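Local coordinates for cellulose binding protein (Clavibacter michiganensis, PDB 4JJO) that forms the expansin part of a longer protein that probably hydrolyses cellulose, and itself probably binds cell-wall polysaccharide and loosens plant cell walls, at residues R113-S118 and T151-W156. Numbering follows the deposited sequence.
Sequences RVKEGS and TDYGYW
Tyr-153 and Tyr-155 both meet Lys-115 across this contact, and the hydroxyl of Thr-151 ties together the loop that carries them. Thr-151 suits the start of this loop because its OG1 works twice: it accepts from Tyr-153 N at 3.2 Å, making an ST turn, and donates to Tyr-155 O. The same OG1 lies over the centre of the Tyr-153 ring, 3.3 Å above its plane. That ring carries a phenol OH, which accepts a hydrogen bond of 3.0 Å from Lys-115 NZ; the two side chains meet at about a right angle. The loop joins strands 144-150 and 156-157 of the antiparallel sheet in the expansin C-terminal domain, and strand 111-114 belongs to the same sheet. Tyr-155 offers a broad hydrophobic face. With CG anti to the backbone N (chi1 -169°) and an extended chain beyond it, Lys-115 lays CG over that face, offset toward the rim, as a CH-pi contact 4.2 Å from the ring centroid, while its ammonium carries on to Tyr-153. The closest approach of this pair is Lys-115 CB to Tyr-155 CE1, 3.4 Å. Farther along, Tyr-155 OH sits over the guanidinium of Arg-113, 3.2 Å from NE but poorly angled for a hydrogen bond, with the guanidinium and ring planes 30° apart. Arg-113 gives NH1 to Ile-18 O and NH2 to Gln-126 OE1, bonds that hold the guanidinium.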
ATOM      1  N   ARG A 113       3.021   7.578   8.157  1.00 13.79           N
ATOM      2  CA  ARG A 113       4.074   8.500   7.759  1.00 15.00           C
ATOM      3  C   ARG A 113       3.464   9.799   7.264  1.00 15.67           C
ATOM      4  O   ARG A 113       2.711   9.816   6.288  1.00 14.16           O
ATOM      5  CB  ARG A 113       4.975   7.903   6.674  1.00 15.88           C
ATOM      6  CG  ARG A 113       6.038   8.885   6.193  1.00 17.16           C
ATOM      7  CD  ARG A 113       7.112   8.241   5.333  1.00 18.88           C
ATOM      8  NE  ARG A 113       6.580   7.686   4.090  1.00 18.66           N
ATOM      9  CZ  ARG A 113       7.281   7.537   2.971  1.00 20.07           C
ATOM     10  NH1 ARG A 113       8.555   7.904   2.917  1.00 21.15           N
ATOM     11  NH2 ARG A 113       6.705   7.021   1.894  1.00 20.35           N
ATOM     12  N   VAL A 114       3.781  10.886   7.953  1.00 16.37           N
ATOM     13  CA  VAL A 114       3.378  12.204   7.501  1.00 17.03           C
ATOM     14  C   VAL A 114       4.248  12.573   6.309  1.00 17.25           C
ATOM     15  O   VAL A 114       5.464  12.386   6.343  1.00 18.85           O
ATOM     16  CB  VAL A 114       3.546  13.260   8.605  1.00 18.39           C
ATOM     17  CG1 VAL A 114       3.161  14.630   8.085  1.00 19.14           C
ATOM     18  CG2 VAL A 114       2.707  12.896   9.820  1.00 18.55           C
ATOM     19  N   LYS A 115       3.626  13.082   5.252  1.00 16.57           N
ATOM     20  CA  LYS A 115       4.354  13.447   4.048  1.00 16.45           C
ATOM     21  C   LYS A 115       5.284  14.616   4.325  1.00 17.75           C
ATOM     22  O   LYS A 115       4.940  15.528   5.079  1.00 18.23           O
ATOM     23  CB  LYS A 115       3.384  13.838   2.935  1.00 16.47           C
ATOM     24  CG  LYS A 115       4.056  13.969   1.578  1.00 17.64           C
ATOM     25  CD  LYS A 115       3.096  14.430   0.499  1.00 18.91           C
ATOM     26  CE  LYS A 115       3.782  14.401  -0.858  1.00 20.89           C
ATOM     27  NZ  LYS A 115       2.980  15.033  -1.942  1.00 21.96           N
ATOM     28  N   GLU A 116       6.465  14.592   3.718  1.00 17.95           N
ATOM     29  CA  GLU A 116       7.400  15.707   3.791  0.56 19.30           C
ATOM     30  C   GLU A 116       6.672  16.983   3.383  1.00 18.91           C
ATOM     31  O   GLU A 116       5.912  16.967   2.414  1.00 18.26           O
ATOM     32  CB  GLU A 116       8.579  15.469   2.842  0.56 20.95           C
ATOM     33  CG  GLU A 116       9.560  14.384   3.283  0.56 22.14           C
ATOM     34  CD  GLU A 116       9.112  12.980   2.908  0.56 21.83           C
ATOM     35  OE1 GLU A 116       7.997  12.820   2.365  0.56 20.51           O
ATOM     36  OE2 GLU A 116       9.885  12.030   3.156  0.56 22.76           O
ATOM     37  N   GLY A 117       6.911  18.078   4.097  1.00 18.73           N
ATOM     38  CA  GLY A 117       6.285  19.346   3.769  1.00 19.14           C
ATOM     39  C   GLY A 117       4.973  19.607   4.483  1.00 17.79           C
ATOM     40  O   GLY A 117       4.454  20.723   4.441  1.00 18.25           O
ATOM     41  N   SER A 118       4.426  18.584   5.133  1.00 16.66           N
ATOM     42  CA  SER A 118       3.154  18.721   5.836  1.00 15.59           C
ATOM     43  C   SER A 118       3.223  19.773   6.938  1.00 15.86           C
ATOM     44  O   SER A 118       4.277  20.000   7.535  1.00 16.21           O
ATOM     45  CB  SER A 118       2.732  17.380   6.439  1.00 14.52           C
ATOM     46  OG  SER A 118       2.468  16.419   5.431  1.00 14.26           O
ATOM     47  N   THR A 151      -5.205  10.282  -2.442  1.00 16.60           N
ATOM     48  CA  THR A 151      -4.452  10.629  -3.643  1.00 17.84           C
ATOM     49  C   THR A 151      -4.195   9.370  -4.459  1.00 18.70           C
ATOM     50  O   THR A 151      -4.351   8.252  -3.964  1.00 18.62           O
ATOM     51  CB  THR A 151      -3.087  11.276  -3.320  1.00 18.46           C
ATOM     52  OG1 THR A 151      -2.187  10.282  -2.814  1.00 18.36           O
ATOM     53  CG2 THR A 151      -3.234  12.406  -2.308  1.00 17.70           C
ATOM     54  N   ASP A 152      -3.791   9.552  -5.710  1.00 19.80           N
ATOM     55  CA  ASP A 152      -3.475   8.422  -6.569  1.00 20.77           C
ATOM     56  C   ASP A 152      -2.014   7.999  -6.419  1.00 19.28           C
ATOM     57  O   ASP A 152      -1.521   7.189  -7.201  1.00 20.07           O
ATOM     58  CB  ASP A 152      -3.783   8.762  -8.030  1.00 23.88           C
ATOM     59  CG  ASP A 152      -2.862   9.826  -8.592  1.00 26.40           C
ATOM     60  OD1 ASP A 152      -2.070  10.411  -7.825  1.00 25.03           O
ATOM     61  OD2 ASP A 152      -2.939  10.081  -9.811  1.00 30.13           O
ATOM     62  N   TYR A 153      -1.323   8.542  -5.419  1.00 18.15           N
ATOM     63  CA  TYR A 153       0.078   8.185  -5.196  1.00 18.27           C
ATOM     64  C   TYR A 153       0.367   7.645  -3.788  1.00 16.65           C
ATOM     65  O   TYR A 153       1.516   7.632  -3.343  1.00 16.46           O
ATOM     66  CB  TYR A 153       1.004   9.363  -5.523  1.00 19.82           C
ATOM     67  CG  TYR A 153       0.780  10.608  -4.699  1.00 19.30           C
ATOM     68  CD1 TYR A 153       1.337  10.739  -3.434  1.00 19.03           C
ATOM     69  CD2 TYR A 153       0.033  11.664  -5.199  1.00 20.16           C
ATOM     70  CE1 TYR A 153       1.142  11.884  -2.680  1.00 18.64           C
ATOM     71  CE2 TYR A 153      -0.166  12.812  -4.456  1.00 19.87           C
ATOM     72  CZ  TYR A 153       0.388  12.914  -3.196  1.00 19.33           C
ATOM     73  OH  TYR A 153       0.199  14.052  -2.449  1.00 19.92           O
ATOM     74  N   GLY A 154      -0.673   7.194  -3.092  1.00 16.74           N
ATOM     75  CA  GLY A 154      -0.491   6.424  -1.874  1.00 16.74           C
ATOM     76  C   GLY A 154      -0.626   7.187  -0.570  1.00 16.25           C
ATOM     77  O   GLY A 154      -0.386   6.626   0.499  1.00 17.08           O
ATOM     78  N   TYR A 155      -1.006   8.457  -0.651  1.00 15.87           N
ATOM     79  CA  TYR A 155      -1.219   9.264   0.543  1.00 15.65           C
ATOM     80  C   TYR A 155      -2.677   9.683   0.679  1.00 15.52           C
ATOM     81  O   TYR A 155      -3.488   9.492  -0.229  1.00 15.96           O
ATOM     82  CB  TYR A 155      -0.346  10.520   0.509  1.00 16.12           C
ATOM     83  CG  TYR A 155       1.066  10.319   1.007  1.00 16.76           C
ATOM     84  CD1 TYR A 155       1.423  10.694   2.294  1.00 16.26           C
ATOM     85  CD2 TYR A 155       2.044   9.763   0.190  1.00 17.76           C
ATOM     86  CE1 TYR A 155       2.711  10.521   2.757  1.00 17.14           C
ATOM     87  CE2 TYR A 155       3.336   9.586   0.643  1.00 19.41           C
ATOM     88  CZ  TYR A 155       3.663   9.965   1.929  1.00 19.14           C
ATOM     89  OH  TYR A 155       4.951   9.788   2.378  1.00 21.26           O
ATOM     90  N   TRP A 156      -2.988  10.260   1.834  1.00 14.34           N
ATOM     91  CA  TRP A 156      -4.286  10.855   2.100  1.00 14.50           C
ATOM     92  C   TRP A 156      -4.035  12.299   2.504  1.00 14.57           C
ATOM     93  O   TRP A 156      -3.226  12.556   3.390  1.00 15.71           O
ATOM     94  CB  TRP A 156      -4.987  10.114   3.235  1.00 14.85           C
ATOM     95  CG  TRP A 156      -5.351   8.709   2.903  1.00 15.17           C
ATOM     96  CD1 TRP A 156      -4.526   7.622   2.919  1.00 15.79           C
ATOM     97  CD2 TRP A 156      -6.643   8.229   2.512  1.00 15.24           C
ATOM     98  NE1 TRP A 156      -5.226   6.495   2.557  1.00 16.36           N
ATOM     99  CE2 TRP A 156      -6.526   6.841   2.303  1.00 16.25           C
ATOM    100  CE3 TRP A 156      -7.886   8.839   2.318  1.00 15.37           C
ATOM    101  CZ2 TRP A 156      -7.608   6.053   1.914  1.00 17.02           C
ATOM    102  CZ3 TRP A 156      -8.956   8.057   1.930  1.00 16.08           C
ATOM    103  CH2 TRP A 156      -8.811   6.679   1.731  1.00 16.49           C
TER